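Local coordinates for glycosyl hydrolases family 31 family protein (Aspergillus niger, PDB 6DRU) that hydrolyses terminal alpha-linked xylose from the non-reducing-end glucose of xyloglucan oligosaccharides, as a family 31 alpha-xylosidase, at residues G293-D298 against P326-D331. Residues are numbered along the deposited sequence; the frame is centred on the assembly and turned at random.
Sequences GDWALD and PSVADD. With NAG (2-acetamido-2-deoxy-beta-D-glucopyranose), chain D.
Gly293 lies against Val328, their CA atoms 4.2 Å apart. A water joins the two backbones: it donates to Ser327 O at 2.8 Å and accepts a weak hydrogen bond from Gly293 N at 3.3 Å. Gly293 CA packs on Val328 CG2 at 4.1 Å. Gly293 O lies over one face of the Trp295 ring, off its centre. Asp294 turns its carboxylate to neighbours of both segments, with OD1 hydrogen-bonded to Val333 N and Ser332 OG and OD2 to His291 ND1. Strand 281-284, helix 305-316 and the parallel strand 319-328 form a beta-alpha-beta crossover of the TIM barrel. Residues 293-298 lie in the loop between the first strand and the helix, and 326-331 take in the last part of the second strand and the turn after it. In Trp295 CG is anti to the carbonyl carbon (chi1 -66°). This swings the indole back beside its own backbone N, under Gly293 O, and brings CZ2 and CH2 to Val328 CG2. CH2 is 3.9 Å from Val328 CG2, the two side chains crossing at about a right angle. Trp295 NE1 hydrogen-bonds to Trp325 O, and Leu338, Phe375 and Leu376 pack on the ring. Asp298, salt-bridged to Arg300, lies beside a NAG of a glycan attached to the protein.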
loop_
_atom_site.group_PDB
_atom_site.type_symbol
_atom_site.label_atom_id
_atom_site.label_comp_id
_atom_site.label_asym_id
_atom_site.label_seq_id
_atom_site.Cartn_x
_atom_site.Cartn_y
_atom_site.Cartn_z
ATOM N N GLY A 293 23.120 4.868 -24.528
ATOM C CA GLY A 293 22.526 6.186 -24.467
ATOM C C GLY A 293 23.160 7.189 -25.402
ATOM O O GLY A 293 22.620 8.292 -25.559
ATOM N N ASP A 294 24.295 6.849 -26.017
ATOM C CA ASP A 294 24.913 7.750 -26.985
ATOM C C ASP A 294 24.063 7.873 -28.244
ATOM O O ASP A 294 23.986 8.953 -28.842
ATOM C CB ASP A 294 26.321 7.264 -27.329
ATOM C CG ASP A 294 27.333 7.591 -26.246
ATOM O OD1 ASP A 294 26.938 8.182 -25.218
ATOM O OD2 ASP A 294 28.524 7.258 -26.422
ATOM N N TRP A 295 23.421 6.782 -28.655
ATOM C CA TRP A 295 22.545 6.759 -29.824
ATOM C C TRP A 295 23.275 7.282 -31.059
ATOM O O TRP A 295 22.853 8.230 -31.725
ATOM C CB TRP A 295 21.257 7.535 -29.544
ATOM C CG TRP A 295 20.431 6.863 -28.496
ATOM C CD1 TRP A 295 20.209 5.521 -28.370
ATOM C CD2 TRP A 295 19.751 7.485 -27.402
ATOM N NE1 TRP A 295 19.416 5.272 -27.278
ATOM C CE2 TRP A 295 19.122 6.462 -26.664
ATOM C CE3 TRP A 295 19.603 8.809 -26.978
ATOM C CZ2 TRP A 295 18.360 6.720 -25.530
ATOM C CZ3 TRP A 295 18.845 9.062 -25.851
ATOM C CH2 TRP A 295 18.233 8.023 -25.140
ATOM N N ALA A 296 24.397 6.628 -31.346
ATOM C CA ALA A 296 25.257 6.930 -32.479
ATOM C C ALA A 296 26.255 5.794 -32.626
ATOM O O ALA A 296 26.646 5.167 -31.637
ATOM C CB ALA A 296 25.991 8.264 -32.295
ATOM N N LEU A 297 26.655 5.534 -33.865
ATOM C CA LEU A 297 27.639 4.493 -34.118
ATOM C C LEU A 297 28.999 4.910 -33.575
ATOM O O LEU A 297 29.410 6.067 -33.705
ATOM C CB LEU A 297 27.727 4.200 -35.615
ATOM C CG LEU A 297 26.448 3.628 -36.228
ATOM C CD1 LEU A 297 26.531 3.603 -37.747
ATOM C CD2 LEU A 297 26.174 2.238 -35.679
ATOM N N ASP A 298 29.691 3.964 -32.950
ATOM C CA ASP A 298 31.024 4.215 -32.422
ATOM C C ASP A 298 31.956 4.615 -33.562
ATOM O O ASP A 298 32.189 3.808 -34.475
ATOM C CB ASP A 298 31.551 2.970 -31.706
ATOM C CG ASP A 298 32.895 3.200 -31.026
ATOM O OD1 ASP A 298 33.378 4.353 -31.004
ATOM O OD2 ASP A 298 33.467 2.218 -30.503
ATOM N N PRO A 326 16.759 1.276 -25.527
ATOM C CA PRO A 326 16.264 2.380 -24.696
ATOM C C PRO A 326 17.074 2.617 -23.432
ATOM O O PRO A 326 16.749 3.540 -22.676
ATOM C CB PRO A 326 14.838 1.927 -24.354
ATOM C CG PRO A 326 14.933 0.441 -24.316
ATOM C CD PRO A 326 15.941 0.057 -25.373
ATOM N N SER A 327 18.116 1.830 -23.190
ATOM C CA SER A 327 18.887 1.937 -21.962
ATOM C C SER A 327 19.881 3.088 -22.039
ATOM O O SER A 327 20.442 3.389 -23.099
ATOM C CB SER A 327 19.629 0.630 -21.681
ATOM O OG SER A 327 20.420 0.247 -22.790
ATOM N N VAL A 328 20.104 3.730 -20.893
ATOM C CA VAL A 328 21.074 4.808 -20.764
ATOM C C VAL A 328 21.960 4.514 -19.565
ATOM O O VAL A 328 21.458 4.220 -18.475
ATOM C CB VAL A 328 20.389 6.179 -20.599
ATOM C CG1 VAL A 328 21.428 7.274 -20.411
ATOM C CG2 VAL A 328 19.495 6.477 -21.792
ATOM N N ALA A 329 23.271 4.596 -19.765
ATOM C CA ALA A 329 24.248 4.380 -18.711
ATOM C C ALA A 329 24.904 5.705 -18.342
ATOM O O ALA A 329 24.772 6.710 -19.047
ATOM C CB ALA A 329 25.300 3.351 -19.143
ATOM N N ASP A 330 25.630 5.697 -17.222
ATOM C CA ASP A 330 26.271 6.923 -16.758
ATOM C C ASP A 330 27.412 7.359 -17.667
ATOM O O ASP A 330 27.698 8.557 -17.758
ATOM C CB ASP A 330 26.765 6.760 -15.320
ATOM C CG ASP A 330 25.637 6.475 -14.343
ATOM O OD1 ASP A 330 25.932 6.152 -13.173
ATOM O OD2 ASP A 330 24.458 6.552 -14.748
ATOM N N ASP A 331 28.075 6.418 -18.342
ATOM C CA ASP A 331 29.167 6.794 -19.233
ATOM C C ASP A 331 28.685 7.474 -20.508
ATOM O O ASP A 331 29.518 7.973 -21.273
ATOM C CB ASP A 331 30.017 5.570 -19.587
ATOM C CG ASP A 331 29.180 4.356 -19.952
ATOM O OD1 ASP A 331 28.122 4.524 -20.592
ATOM O OD2 ASP A 331 29.596 3.229 -19.609
HETATM C C1 NAG D . 33.570 -3.285 -27.656
HETATM C C2 NAG D . 34.513 -2.289 -28.295
HETATM C C3 NAG D . 34.894 -2.689 -29.671
HETATM C C4 NAG D . 35.399 -4.115 -29.675
HETATM C C5 NAG D . 34.322 -5.004 -29.096
HETATM C C6 NAG D . 34.769 -6.450 -29.098
HETATM C C7 NAG D . 34.252 -0.001 -27.401
HETATM C C8 NAG D . 33.587 1.356 -27.470
HETATM N N2 NAG D . 33.899 -1.008 -28.337
HETATM O O3 NAG D . 35.850 -1.779 -30.165
HETATM O O4 NAG D . 35.707 -4.520 -30.988
HETATM O O5 NAG D . 34.074 -4.592 -27.774
HETATM O O6 NAG D . 34.349 -7.071 -27.903
HETATM O O7 NAG D . 35.086 -0.228 -26.548
HETATM O O HOH W 1 21.656 2.017 -25.192
#